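Long-range contacts in aminoglycoside-O-phosphotransferase VIII (Streptomyces rimosus, PDB 4H05), which phosphorylates the 3'-hydroxyl of aminoglycoside antibiotics, probably with ATP as phosphate donor and with magnesium, and thereby confers resistance to them: residues D9-L14 and V47-L52; C21-V26 and Y36-G41; R43-K48 and V91-P96; D183-H188 and A217-D222; L225-L230 and A245-Y250. All coordinates share one frame; numbering follows the deposited sequence.

Interaction 1: D9-L14 and V47-L52; sequences DALRAL and VKVAAL
V49 reaches from its strand to three residues of the helix, A10, L11 and L14. At CB the side chain forks. CG1, anti to the backbone N (chi1 -166°), ends a loose 4.5 Å from A10 CB. CG2, anti to the carbonyl carbon, does the closer work: it sits 3.9 Å from L11 CD2 and an equal 3.9 Å from L14 CD1, so two leucine tips one helical turn apart meet on a single methyl. L14 and V49 pass alongside each other, running opposite ways, and the same CD1 also rests 4.1 Å from V47 CG1, two residues back along the strand. Helix 6-17 lies over one face of the five-stranded antiparallel sheet of the kinase-like N-terminal lobe; the axes of segments 9-14 and 47-50 are nearly antiparallel (161°) and come within 10.1 Å. No hydrogen bond crosses; the seam is apolar and mostly buried, and W89 and V91 of strand 86-93 also pack on L14. K48, between the two valines, leaves the other face of the sheet. Its NZ forms salt bridges with E61 and with D210, a predicted magnesium ligand, resembling the lysine-glutamate pair of protein kinases.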
# COMPACT_ATOMS: atom_id res chain seq x y z
N ASP A 9 -19.63 -7.73 16.10
CA ASP A 9 -19.48 -6.82 17.27
C ASP A 9 -18.82 -5.52 16.91
O ASP A 9 -19.25 -4.46 17.31
CB ASP A 9 -18.55 -7.45 18.30
CG ASP A 9 -19.26 -8.10 19.42
OD1 ASP A 9 -20.44 -8.51 19.23
OD2 ASP A 9 -18.59 -8.21 20.49
N ALA A 10 -17.69 -5.64 16.23
CA ALA A 10 -16.85 -4.52 15.87
C ALA A 10 -17.62 -3.57 14.92
O ALA A 10 -17.73 -2.37 15.15
CB ALA A 10 -15.56 -5.07 15.22
N LEU A 11 -18.24 -4.12 13.90
CA LEU A 11 -19.06 -3.34 12.98
C LEU A 11 -20.27 -2.66 13.65
O LEU A 11 -20.58 -1.48 13.36
CB LEU A 11 -19.54 -4.27 11.86
CG LEU A 11 -18.32 -4.49 10.93
CD1 LEU A 11 -18.56 -5.63 9.98
CD2 LEU A 11 -18.09 -3.14 10.17
N ARG A 12 -20.97 -3.37 14.54
CA ARG A 12 -22.09 -2.74 15.27
C ARG A 12 -21.58 -1.73 16.28
O ARG A 12 -22.19 -0.63 16.43
CB ARG A 12 -23.01 -3.76 15.96
CG ARG A 12 -23.91 -3.17 17.06
CD ARG A 12 -24.48 -4.30 17.89
NE ARG A 12 -25.31 -3.83 19.01
CZ ARG A 12 -26.64 -3.59 18.96
NH1 ARG A 12 -27.35 -3.74 17.83
NH2 ARG A 12 -27.28 -3.18 20.06
N ALA A 13 -20.47 -2.01 16.99
CA ALA A 13 -20.03 -0.91 17.89
C ALA A 13 -19.61 0.32 17.02
O ALA A 13 -19.93 1.46 17.32
CB ALA A 13 -18.93 -1.34 18.85
N LEU A 14 -18.83 0.06 15.96
CA LEU A 14 -18.49 1.14 15.00
C LEU A 14 -19.71 1.92 14.57
O LEU A 14 -19.70 3.12 14.58
CB LEU A 14 -17.75 0.62 13.76
CG LEU A 14 -16.30 0.29 14.09
CD1 LEU A 14 -15.68 -0.60 13.01
CD2 LEU A 14 -15.48 1.57 14.37
N VAL A 47 -13.26 3.63 6.89
CA VAL A 47 -13.28 2.59 7.96
C VAL A 47 -12.81 1.29 7.38
O VAL A 47 -13.26 0.88 6.31
CB VAL A 47 -14.67 2.37 8.53
CG1 VAL A 47 -14.69 1.14 9.41
CG2 VAL A 47 -15.19 3.64 9.21
N LYS A 48 -11.81 0.70 8.02
CA LYS A 48 -11.22 -0.56 7.62
C LYS A 48 -11.44 -1.50 8.80
O LYS A 48 -11.19 -1.14 9.94
CB LYS A 48 -9.71 -0.44 7.30
CG LYS A 48 -9.44 0.26 5.98
CD LYS A 48 -7.98 0.52 5.61
CE LYS A 48 -7.08 -0.66 5.77
NZ LYS A 48 -5.67 -0.31 5.43
N VAL A 49 -11.92 -2.69 8.51
CA VAL A 49 -12.01 -3.74 9.51
C VAL A 49 -11.35 -4.96 8.86
O VAL A 49 -11.57 -5.24 7.68
CB VAL A 49 -13.50 -4.01 9.89
CG1 VAL A 49 -13.62 -4.85 11.16
CG2 VAL A 49 -14.24 -2.70 10.09
N ALA A 50 -10.50 -5.65 9.60
CA ALA A 50 -9.74 -6.72 8.99
C ALA A 50 -9.97 -8.11 9.63
O ALA A 50 -9.99 -8.26 10.89
CB ALA A 50 -8.29 -6.39 9.01
N ALA A 51 -10.09 -9.09 8.72
CA ALA A 51 -10.11 -10.54 9.01
C ALA A 51 -8.71 -11.13 9.42
O ALA A 51 -7.88 -11.42 8.55
CB ALA A 51 -10.70 -11.30 7.80
N LEU A 52 -8.47 -11.25 10.74
CA LEU A 52 -7.38 -12.11 11.33
C LEU A 52 -6.02 -11.42 11.73
O LEU A 52 -5.96 -10.60 12.66
CB LEU A 52 -7.17 -13.39 10.49

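Interaction 2: C21-V26 and Y36-G41; sequences CEWVVV and YRLRGG
W23 and Y36 meet as a T-shaped pair: the edge of the indole, at CE3, is aimed at the phenol face, with the planes 64° apart and centroids 5.1 Å from each other. L38 runs alongside W23 in the same direction and covers an indole face; its CG sits 3.8 Å from the centroid of the five-membered ring in a CH-pi contact. At the phenol's edge, V25 CG2 comes within 3.5 Å of Y36 CE1. These side chains share the face of the hairpin 22-25/35-40 that helix 6-17 covers, where L11 and L14 touch W23 and R15 makes a cation-pi contact with it. This hairpin supplies the first two strands of the N-terminal lobe's sheet, and its connecting loop probably lies near the place where the nucleotide binds, as in kinases. On the other face E22 and R39 run abreast. R39 has CG between its backbone N and carbonyl carbon (chi1 58°) and is extended to NE; from there NE and NH2 both reach E22 OE1, each at 3.1 Å, with the carboxylate and guanidinium planes 58° apart. V24 CG2 lies over the guanidinium, 3.7 Å from R39 CZ. Main-chain bonds pair E22 with R39 and V24 with R37, whose guanidinium turns to E44.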
# COMPACT_ATOMS: atom_id res chain seq x y z
N CYS A 21 -24.28 8.45 10.08
CA CYS A 21 -23.36 8.29 8.98
C CYS A 21 -23.85 7.14 8.11
O CYS A 21 -24.20 6.06 8.60
CB CYS A 21 -21.91 8.10 9.44
SG CYS A 21 -21.13 9.66 9.95
N GLU A 22 -23.86 7.40 6.82
CA GLU A 22 -24.17 6.40 5.86
C GLU A 22 -22.93 5.61 5.43
O GLU A 22 -21.94 6.16 5.10
CB GLU A 22 -24.81 7.02 4.64
CG GLU A 22 -25.01 6.03 3.49
CD GLU A 22 -25.82 6.66 2.35
OE1 GLU A 22 -25.28 7.56 1.64
OE2 GLU A 22 -26.98 6.21 2.17
N TRP A 23 -23.07 4.29 5.43
CA TRP A 23 -22.04 3.36 5.05
C TRP A 23 -22.02 2.94 3.62
O TRP A 23 -22.93 2.33 3.14
CB TRP A 23 -22.19 2.11 5.89
CG TRP A 23 -21.81 2.31 7.33
CD1 TRP A 23 -22.39 3.16 8.26
CD2 TRP A 23 -20.76 1.59 8.09
NE1 TRP A 23 -21.79 3.02 9.48
CE2 TRP A 23 -20.80 2.12 9.44
CE3 TRP A 23 -19.84 0.59 7.77
CZ2 TRP A 23 -19.98 1.67 10.42
CZ3 TRP A 23 -18.98 0.16 8.77
CH2 TRP A 23 -19.04 0.70 10.07
N VAL A 24 -20.89 3.14 2.95
CA VAL A 24 -20.71 2.72 1.59
C VAL A 24 -19.64 1.64 1.52
O VAL A 24 -18.52 1.80 2.06
CB VAL A 24 -20.28 3.87 0.75
CG1 VAL A 24 -20.25 3.47 -0.71
CG2 VAL A 24 -21.23 5.04 1.02
N VAL A 25 -19.97 0.52 0.91
CA VAL A 25 -19.01 -0.54 0.78
C VAL A 25 -18.07 -0.20 -0.34
O VAL A 25 -18.52 0.14 -1.42
CB VAL A 25 -19.66 -1.84 0.51
CG1 VAL A 25 -18.61 -2.87 0.12
CG2 VAL A 25 -20.39 -2.23 1.79
N VAL A 26 -16.78 -0.21 -0.05
CA VAL A 26 -15.80 0.04 -1.10
C VAL A 26 -15.03 -1.26 -1.38
O VAL A 26 -14.57 -1.44 -2.50
CB VAL A 26 -14.92 1.32 -0.88
CG1 VAL A 26 -15.11 1.92 0.50
CG2 VAL A 26 -13.45 1.08 -1.22
N TYR A 36 -14.84 0.61 4.13
CA TYR A 36 -16.03 1.42 3.95
C TYR A 36 -15.72 2.90 3.97
O TYR A 36 -14.76 3.34 4.63
CB TYR A 36 -17.07 1.12 5.06
CG TYR A 36 -17.35 -0.35 5.28
CD1 TYR A 36 -18.40 -0.96 4.66
CD2 TYR A 36 -16.56 -1.10 6.13
CE1 TYR A 36 -18.66 -2.30 4.82
CE2 TYR A 36 -16.82 -2.44 6.34
CZ TYR A 36 -17.87 -3.03 5.66
OH TYR A 36 -18.13 -4.35 5.86
N ARG A 37 -16.55 3.65 3.24
CA ARG A 37 -16.66 5.09 3.27
C ARG A 37 -17.93 5.47 4.01
O ARG A 37 -19.05 5.00 3.65
CB ARG A 37 -16.73 5.59 1.86
CG ARG A 37 -16.85 7.10 1.73
CD ARG A 37 -17.03 7.49 0.26
NE ARG A 37 -15.76 7.30 -0.46
CZ ARG A 37 -14.76 8.19 -0.49
NH1 ARG A 37 -13.65 7.91 -1.16
NH2 ARG A 37 -14.85 9.36 0.15
N LEU A 38 -17.77 6.22 5.10
CA LEU A 38 -18.89 6.65 5.94
C LEU A 38 -19.06 8.10 5.70
O LEU A 38 -18.12 8.85 5.83
CB LEU A 38 -18.64 6.50 7.42
CG LEU A 38 -19.00 5.21 8.10
CD1 LEU A 38 -18.27 4.07 7.30
CD2 LEU A 38 -18.64 5.32 9.61
N ARG A 39 -20.29 8.51 5.44
CA ARG A 39 -20.53 9.89 5.08
C ARG A 39 -21.83 10.43 5.61
O ARG A 39 -22.84 9.74 5.59
CB ARG A 39 -20.54 10.01 3.58
CG ARG A 39 -21.55 9.13 2.89
CD ARG A 39 -21.45 9.30 1.38
NE ARG A 39 -22.57 8.63 0.73
CZ ARG A 39 -22.57 8.17 -0.52
NH1 ARG A 39 -21.47 8.28 -1.29
NH2 ARG A 39 -23.68 7.61 -1.03
N GLY A 40 -21.80 11.69 6.02
CA GLY A 40 -22.94 12.33 6.69
C GLY A 40 -22.52 13.73 7.09
O GLY A 40 -21.41 13.93 7.61
N GLY A 41 -23.44 14.67 6.90
CA GLY A 41 -23.11 16.10 6.72
C GLY A 41 -21.95 16.93 7.26
O GLY A 41 -21.83 17.12 8.46

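Interaction 3: R43-K48 and V91-P96; sequences RELFVK and VTEAVP
The F46 ring has the backbone of A94 laid over one face: A94 CA stands 3.6 Å from the ring centroid, almost on the normal, a CH-pi contact; the methyl packs beside it, A94 CB reaching F46 CE2 at 3.3 Å. V95 follows obliquely, with its N 3.3 Å from F46 CZ and its CG2 near CE1, so the chain after the strand passes over one face and on past the ring's outer end. Nearer the root, T92 OG1 lies beside F46 CB. That hydroxyl is spent on its own chain, giving a hydrogen bond to E93 O at 2.9 Å; with OG1 between the backbone N and carbonyl carbon (chi1 77°) it can reach that next carbonyl. Strands 43-50 and 86-93 are antiparallel neighbours inside the five-stranded sheet of the N-terminal lobe, and in kinase-like folds the chain leaving the second of them becomes the hinge to the C-terminal lobe. F46 and T92 form the hydrogen-bonded pair, T92 N giving to F46 O in a straight bond of 2.9 Å. A94 N then reaches E44 O at 3.0 Å from above the carbonyl plane, 42° out of it, extending the ladder just past the strand's end. On the face opposite F46, V91 CG2 lies 4.1 Å from V47 CG2, the two valines standing in parallel, while V91 CG1 meets L45 CD1.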
# COMPACT_ATOMS: atom_id res chain seq x y z
N ARG A 43 -19.00 15.47 6.62
CA ARG A 43 -17.73 14.80 7.00
C ARG A 43 -17.78 13.41 6.33
O ARG A 43 -18.90 12.86 6.07
CB ARG A 43 -17.54 14.66 8.53
CG ARG A 43 -18.68 13.95 9.28
CD ARG A 43 -18.25 12.97 10.39
NE ARG A 43 -19.41 12.17 10.88
CZ ARG A 43 -19.58 11.70 12.14
NH1 ARG A 43 -18.66 11.90 13.10
NH2 ARG A 43 -20.70 11.01 12.46
N GLU A 44 -16.61 12.90 6.01
CA GLU A 44 -16.43 11.58 5.39
C GLU A 44 -15.32 10.96 6.12
O GLU A 44 -14.38 11.64 6.42
CB GLU A 44 -16.10 11.61 3.90
CG GLU A 44 -17.27 12.08 3.06
CD GLU A 44 -17.52 11.31 1.75
OE1 GLU A 44 -16.79 10.34 1.42
OE2 GLU A 44 -18.50 11.69 1.05
N LEU A 45 -15.51 9.68 6.50
CA LEU A 45 -14.50 8.83 7.10
C LEU A 45 -14.26 7.62 6.23
O LEU A 45 -15.15 7.11 5.52
CB LEU A 45 -14.92 8.34 8.46
CG LEU A 45 -15.37 9.50 9.36
CD1 LEU A 45 -16.04 8.99 10.59
CD2 LEU A 45 -14.19 10.40 9.81
N PHE A 46 -13.06 7.12 6.33
CA PHE A 46 -12.75 5.79 5.86
C PHE A 46 -12.68 4.82 7.04
O PHE A 46 -12.03 5.12 8.07
CB PHE A 46 -11.34 5.81 5.20
CG PHE A 46 -11.23 6.54 3.89
CD1 PHE A 46 -9.95 6.78 3.33
CD2 PHE A 46 -12.35 7.02 3.18
CE1 PHE A 46 -9.80 7.45 2.11
CE2 PHE A 46 -12.19 7.69 1.96
CZ PHE A 46 -10.91 7.90 1.43
N VAL A 47 -13.26 3.63 6.89
CA VAL A 47 -13.28 2.59 7.96
C VAL A 47 -12.81 1.29 7.38
O VAL A 47 -13.26 0.88 6.31
CB VAL A 47 -14.67 2.37 8.53
CG1 VAL A 47 -14.69 1.14 9.41
CG2 VAL A 47 -15.19 3.64 9.21
N LYS A 48 -11.81 0.70 8.02
CA LYS A 48 -11.22 -0.56 7.62
C LYS A 48 -11.44 -1.50 8.80
O LYS A 48 -11.19 -1.14 9.94
CB LYS A 48 -9.71 -0.44 7.30
CG LYS A 48 -9.44 0.26 5.98
CD LYS A 48 -7.98 0.52 5.61
CE LYS A 48 -7.08 -0.66 5.77
NZ LYS A 48 -5.67 -0.31 5.43
N VAL A 91 -10.36 3.72 11.85
CA VAL A 91 -11.13 4.80 11.31
C VAL A 91 -10.22 6.04 11.09
O VAL A 91 -9.49 6.47 12.01
CB VAL A 91 -12.27 5.16 12.30
CG1 VAL A 91 -13.12 6.26 11.70
CG2 VAL A 91 -13.08 3.89 12.69
N THR A 92 -10.32 6.63 9.90
CA THR A 92 -9.64 7.82 9.56
C THR A 92 -10.54 8.79 8.87
O THR A 92 -11.58 8.42 8.34
CB THR A 92 -8.42 7.60 8.62
OG1 THR A 92 -8.85 7.37 7.27
CG2 THR A 92 -7.57 6.40 9.10
N GLU A 93 -10.17 10.05 8.91
CA GLU A 93 -10.80 11.03 8.04
C GLU A 93 -10.59 10.58 6.63
O GLU A 93 -9.56 10.02 6.35
CB GLU A 93 -10.17 12.41 8.26
CG GLU A 93 -10.49 12.86 9.68
CD GLU A 93 -10.05 14.29 9.99
OE1 GLU A 93 -9.32 14.86 9.17
OE2 GLU A 93 -10.44 14.79 11.06
N ALA A 94 -11.59 10.74 5.76
CA ALA A 94 -11.48 10.31 4.40
C ALA A 94 -10.44 11.22 3.76
O ALA A 94 -10.26 12.32 4.27
CB ALA A 94 -12.83 10.44 3.70
N VAL A 95 -9.74 10.74 2.73
CA VAL A 95 -8.76 11.57 1.95
C VAL A 95 -9.49 12.10 0.71
O VAL A 95 -10.05 11.31 -0.02
CB VAL A 95 -7.52 10.72 1.47
CG1 VAL A 95 -6.52 11.59 0.69
CG2 VAL A 95 -6.83 10.08 2.65
N PRO A 96 -9.49 13.42 0.46
CA PRO A 96 -10.28 13.83 -0.68
C PRO A 96 -9.59 13.43 -1.96
O PRO A 96 -8.51 12.92 -1.92
CB PRO A 96 -10.35 15.36 -0.56
CG PRO A 96 -9.17 15.71 0.30
CD PRO A 96 -9.00 14.55 1.25

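Interaction 4: D183-H188 and A217-D222; sequences DLAVCH and ADRHSD
D222 OD2 accepts the backbone N of H188 at 3.1 Å on its syn lone pair, and H124 of helix 109-124 supplies a second bond to the same oxygen. The other oxygen, OD1, holds the N of G189. At the far end of the contact R219 NE grips D183 OD2 at 2.7 Å, coming from above the carboxylate plane (58° out of it), while NH2 adds a weak bond to OD1. A185 CB lies loosely over one face of the guanidinium, toward its rim, and Y250 and W254 are its further partners. D183 is also held through its main chain: its N gives to D218 OD2 at 2.9 Å, an oxygen that also pairs with K262, and its O accepts R219 N at 3.1 Å. Between these ends A185 and A217 form a hydrogen-bonded antiparallel pair, and C187 SG tucks in 3.4 Å from D218 O. The chain here runs into H188, G189 and D190, the family's counterpart of the kinase catalytic loop, with D190 the predicted proton acceptor. H188 ND1 accepts from D190 N, and its NE2 bonds to the I209 carbonyl. D222 therefore acts on the main chain just ahead of D190, much as the invariant aspartate of the F helix does in protein kinases, and probably helps to fix the loop's shape.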
# COMPACT_ATOMS: atom_id res chain seq x y z
N ASP A 183 19.34 -0.94 -0.21
CA ASP A 183 19.57 0.49 -0.21
C ASP A 183 18.37 1.15 0.59
O ASP A 183 17.32 1.45 0.05
CB ASP A 183 19.63 0.89 -1.67
CG ASP A 183 19.64 2.38 -1.86
OD1 ASP A 183 19.95 3.06 -0.91
OD2 ASP A 183 19.36 2.84 -2.97
N LEU A 184 18.53 1.35 1.89
CA LEU A 184 17.38 1.62 2.72
C LEU A 184 16.81 3.00 2.51
O LEU A 184 17.54 3.96 2.40
CB LEU A 184 17.76 1.50 4.20
CG LEU A 184 18.06 0.12 4.76
CD1 LEU A 184 18.63 0.15 6.18
CD2 LEU A 184 16.90 -0.84 4.62
N ALA A 185 15.49 3.08 2.53
CA ALA A 185 14.74 4.31 2.67
C ALA A 185 13.43 3.98 3.43
O ALA A 185 13.06 2.83 3.61
CB ALA A 185 14.40 4.88 1.30
N VAL A 186 12.73 5.00 3.87
CA VAL A 186 11.38 4.79 4.41
C VAL A 186 10.44 4.56 3.28
O VAL A 186 10.17 5.52 2.49
CB VAL A 186 10.90 5.97 5.24
CG1 VAL A 186 9.42 5.74 5.74
CG2 VAL A 186 11.90 6.22 6.38
N CYS A 187 9.96 3.29 3.23
CA CYS A 187 9.04 2.79 2.18
C CYS A 187 7.58 2.67 2.63
O CYS A 187 7.30 2.50 3.83
CB CYS A 187 9.56 1.47 1.62
SG CYS A 187 11.15 1.63 0.70
N HIS A 188 6.64 2.89 1.69
CA HIS A 188 5.27 2.56 1.91
C HIS A 188 5.05 1.05 1.94
O HIS A 188 4.42 0.52 2.81
CB HIS A 188 4.52 3.13 0.77
CG HIS A 188 3.02 2.91 0.86
ND1 HIS A 188 2.40 1.81 0.35
CD2 HIS A 188 2.05 3.69 1.40
CE1 HIS A 188 1.14 1.91 0.55
NE2 HIS A 188 0.90 3.06 1.20
N ALA A 217 13.09 -0.25 4.17
CA ALA A 217 13.32 -1.29 3.20
C ALA A 217 14.06 -0.69 2.00
O ALA A 217 14.29 0.51 1.91
CB ALA A 217 12.01 -1.91 2.72
N ASP A 218 14.48 -1.54 1.09
CA ASP A 218 15.09 -1.02 -0.13
C ASP A 218 14.10 -0.19 -0.81
O ASP A 218 13.00 -0.67 -1.08
CB ASP A 218 15.42 -2.18 -1.07
CG ASP A 218 16.45 -1.80 -2.12
OD1 ASP A 218 16.09 -0.98 -2.97
OD2 ASP A 218 17.60 -2.33 -2.07
N ARG A 219 14.47 1.02 -1.17
CA ARG A 219 13.61 1.81 -2.04
C ARG A 219 13.04 1.04 -3.21
O ARG A 219 11.92 1.38 -3.66
CB ARG A 219 14.35 3.04 -2.59
CG ARG A 219 15.45 2.70 -3.63
CD ARG A 219 16.33 3.85 -4.00
NE ARG A 219 17.11 4.31 -2.88
CZ ARG A 219 17.01 5.50 -2.29
NH1 ARG A 219 16.15 6.43 -2.69
NH2 ARG A 219 17.81 5.76 -1.28
N HIS A 220 13.74 0.05 -3.75
CA HIS A 220 13.15 -0.74 -4.87
C HIS A 220 11.89 -1.46 -4.45
O HIS A 220 11.04 -1.86 -5.27
CB HIS A 220 14.20 -1.68 -5.52
CG HIS A 220 15.32 -0.94 -6.20
ND1 HIS A 220 15.34 -0.75 -7.56
CD2 HIS A 220 16.39 -0.27 -5.71
CE1 HIS A 220 16.40 0.02 -7.87
NE2 HIS A 220 17.07 0.26 -6.76
N SER A 221 11.67 -1.61 -3.15
CA SER A 221 10.37 -2.22 -2.77
C SER A 221 9.19 -1.35 -3.18
O SER A 221 8.05 -1.84 -3.28
CB SER A 221 10.29 -2.42 -1.23
OG SER A 221 10.57 -1.17 -0.61
N ASP A 222 9.41 -0.03 -3.27
CA ASP A 222 8.35 0.90 -3.70
C ASP A 222 8.35 1.06 -5.22
O ASP A 222 7.27 1.02 -5.89
CB ASP A 222 8.48 2.26 -3.02
CG ASP A 222 7.89 2.30 -1.61
OD1 ASP A 222 7.18 1.39 -1.18
OD2 ASP A 222 8.24 3.25 -0.90

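Interaction 5: L225-L230 and A245-Y250; sequences LVLREL and AFLREY
Helix segments 225-230 and 245-250 run roughly antiparallel, at 149°, with axes no closer than 11.5 Å; L227 and F246 give the shortest CA-CA distance, 8.3 Å. Most of the contact runs through F246, which meets three residues of the other helix. Its CG is anti to the backbone N (chi1 -179°), which carries the ring out to the other helix. V226 approaches head-on and sets CG1 over one face of the phenyl in a CH-pi contact, 3.7 Å from the centroid and nearer the rim than the middle, with F246 CE2 the closest ring atom at 3.5 Å. The valine is modelled off a staggered rotamer (chi1 127°), so the exact place of its methyls deserves some reserve. L230, one turn further on, lies roughly perpendicular to F246 and meets it at the root, L230 CD1 lying 3.5 Å from F246 CB. L227 comes in obliquely with CD2 4.0 Å from F246 CD1, and the same methyl brushes L247 CG at 4.2 Å. No hydrogen bond crosses. The polar side chains of the first helix face elsewhere: R228 NH1 pairs with E229 OE2 at 3.0 Å, and R228 also reaches D270 of helix 260-270. The contact lies within the helical C-terminal lobe. A117 of helix 109-124 and L223, earlier on helix 220-230, add to the surroundings of F246, L191, next to the predicted catalytic D190, touches V226, and F238 before helix 240-251 packs on L230.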
# COMPACT_ATOMS: atom_id res chain seq x y z
N LEU A 225 6.66 -1.86 -7.30
CA LEU A 225 5.24 -2.05 -7.40
C LEU A 225 4.63 -0.92 -8.15
O LEU A 225 3.74 -1.11 -8.89
CB LEU A 225 4.54 -2.16 -6.03
CG LEU A 225 5.04 -3.12 -4.94
CD1 LEU A 225 3.89 -3.48 -4.00
CD2 LEU A 225 5.85 -4.30 -5.42
N VAL A 226 5.07 0.29 -7.91
CA VAL A 226 4.56 1.37 -8.70
C VAL A 226 4.82 1.13 -10.15
O VAL A 226 3.95 1.47 -10.97
CB VAL A 226 5.17 2.75 -8.30
CG1 VAL A 226 5.72 3.43 -9.52
CG2 VAL A 226 4.07 3.57 -7.79
N LEU A 227 6.01 0.60 -10.52
CA LEU A 227 6.33 0.45 -11.98
C LEU A 227 5.61 -0.73 -12.60
O LEU A 227 5.25 -0.71 -13.77
CB LEU A 227 7.83 0.35 -12.24
CG LEU A 227 8.60 1.64 -11.98
CD1 LEU A 227 10.03 1.27 -11.71
CD2 LEU A 227 8.51 2.72 -13.11
N ARG A 228 5.34 -1.76 -11.80
CA ARG A 228 4.55 -2.87 -12.29
C ARG A 228 3.15 -2.39 -12.61
O ARG A 228 2.55 -2.90 -13.54
CB ARG A 228 4.48 -4.00 -11.25
CG ARG A 228 3.53 -5.15 -11.61
CD ARG A 228 2.39 -5.16 -10.56
NE ARG A 228 2.83 -5.83 -9.36
CZ ARG A 228 2.46 -5.64 -8.08
NH1 ARG A 228 1.54 -4.75 -7.64
NH2 ARG A 228 3.06 -6.43 -7.19
N GLU A 229 2.60 -1.46 -11.83
CA GLU A 229 1.25 -0.92 -12.12
C GLU A 229 1.31 0.12 -13.27
O GLU A 229 0.61 -0.03 -14.23
CB GLU A 229 0.63 -0.32 -10.90
CG GLU A 229 0.34 -1.34 -9.80
CD GLU A 229 -0.41 -2.55 -10.32
OE1 GLU A 229 -1.49 -2.41 -10.95
OE2 GLU A 229 0.04 -3.66 -10.06
N LEU A 230 2.21 1.09 -13.21
CA LEU A 230 2.37 2.08 -14.28
C LEU A 230 2.58 1.51 -15.69
O LEU A 230 2.40 2.25 -16.65
CB LEU A 230 3.54 3.08 -14.00
CG LEU A 230 3.26 4.14 -12.94
CD1 LEU A 230 4.47 5.01 -12.65
CD2 LEU A 230 2.06 5.00 -13.30
N ALA A 245 8.10 8.79 -17.44
CA ALA A 245 7.90 10.06 -16.71
C ALA A 245 8.09 9.84 -15.19
O ALA A 245 8.80 10.58 -14.51
CB ALA A 245 6.56 10.69 -17.03
N PHE A 246 7.52 8.79 -14.63
CA PHE A 246 7.84 8.47 -13.24
C PHE A 246 9.34 8.33 -13.04
O PHE A 246 9.90 8.90 -12.11
CB PHE A 246 7.18 7.18 -12.84
CG PHE A 246 7.45 6.81 -11.42
CD1 PHE A 246 8.59 6.12 -11.09
CD2 PHE A 246 6.57 7.15 -10.42
CE1 PHE A 246 8.85 5.77 -9.80
CE2 PHE A 246 6.81 6.78 -9.11
CZ PHE A 246 7.97 6.11 -8.80
N LEU A 247 10.04 7.67 -13.96
CA LEU A 247 11.48 7.46 -13.73
C LEU A 247 12.32 8.71 -13.91
O LEU A 247 13.28 8.91 -13.16
CB LEU A 247 12.05 6.33 -14.60
CG LEU A 247 11.96 4.87 -14.13
CD1 LEU A 247 12.87 4.05 -15.05
CD2 LEU A 247 12.39 4.72 -12.69
N ARG A 248 11.98 9.57 -14.85
CA ARG A 248 12.67 10.90 -14.99
C ARG A 248 12.51 11.74 -13.74
O ARG A 248 13.47 12.24 -13.22
CB ARG A 248 12.06 11.66 -16.19
CG ARG A 248 12.64 13.07 -16.52
CD ARG A 248 12.05 13.60 -17.85
NE ARG A 248 11.86 12.45 -18.76
CZ ARG A 248 10.69 11.95 -19.20
NH1 ARG A 248 9.52 12.53 -18.94
NH2 ARG A 248 10.71 10.88 -19.99
N GLU A 249 11.27 11.88 -13.25
CA GLU A 249 11.00 12.61 -12.00
C GLU A 249 11.66 11.95 -10.79
O GLU A 249 12.34 12.61 -10.00
CB GLU A 249 9.48 12.77 -11.77
CG GLU A 249 9.06 13.39 -10.42
CD GLU A 249 9.63 14.79 -10.17
OE1 GLU A 249 9.91 15.43 -11.23
OE2 GLU A 249 9.82 15.20 -8.95
N TYR A 250 11.53 10.64 -10.62
CA TYR A 250 12.18 10.06 -9.45
C TYR A 250 13.67 10.29 -9.49
O TYR A 250 14.29 10.66 -8.50
CB TYR A 250 11.91 8.57 -9.35
CG TYR A 250 12.39 8.03 -8.04
CD1 TYR A 250 11.61 8.10 -6.92
CD2 TYR A 250 13.65 7.49 -7.92
CE1 TYR A 250 12.03 7.55 -5.71
CE2 TYR A 250 14.10 6.95 -6.72
CZ TYR A 250 13.27 6.96 -5.62
OH TYR A 250 13.76 6.48 -4.44

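Interactions 1, 2 and 3 are built round one five-stranded antiparallel sheet and come first along the chain, interaction 2 nested inside the loop closed by interaction 1. Strand 43-50 serves both interaction 1 and interaction 3, whose centres are about 14 Å apart, and it also neighbours strand 35-40 of interaction 2. Interactions 4 and 5 follow later, in the C-terminal lobe; they share helix 220-230, lie about 14 Å apart between centres and touch through R219 NH1 and Y250 OH. Between the two groups the centres stand about 27 to 34 Å apart and no atoms touch. This division matches the two lobes of a kinase-like fold, with the predicted magnesium ligands N195 and D210 probably at the cleft between them, as in related kinases.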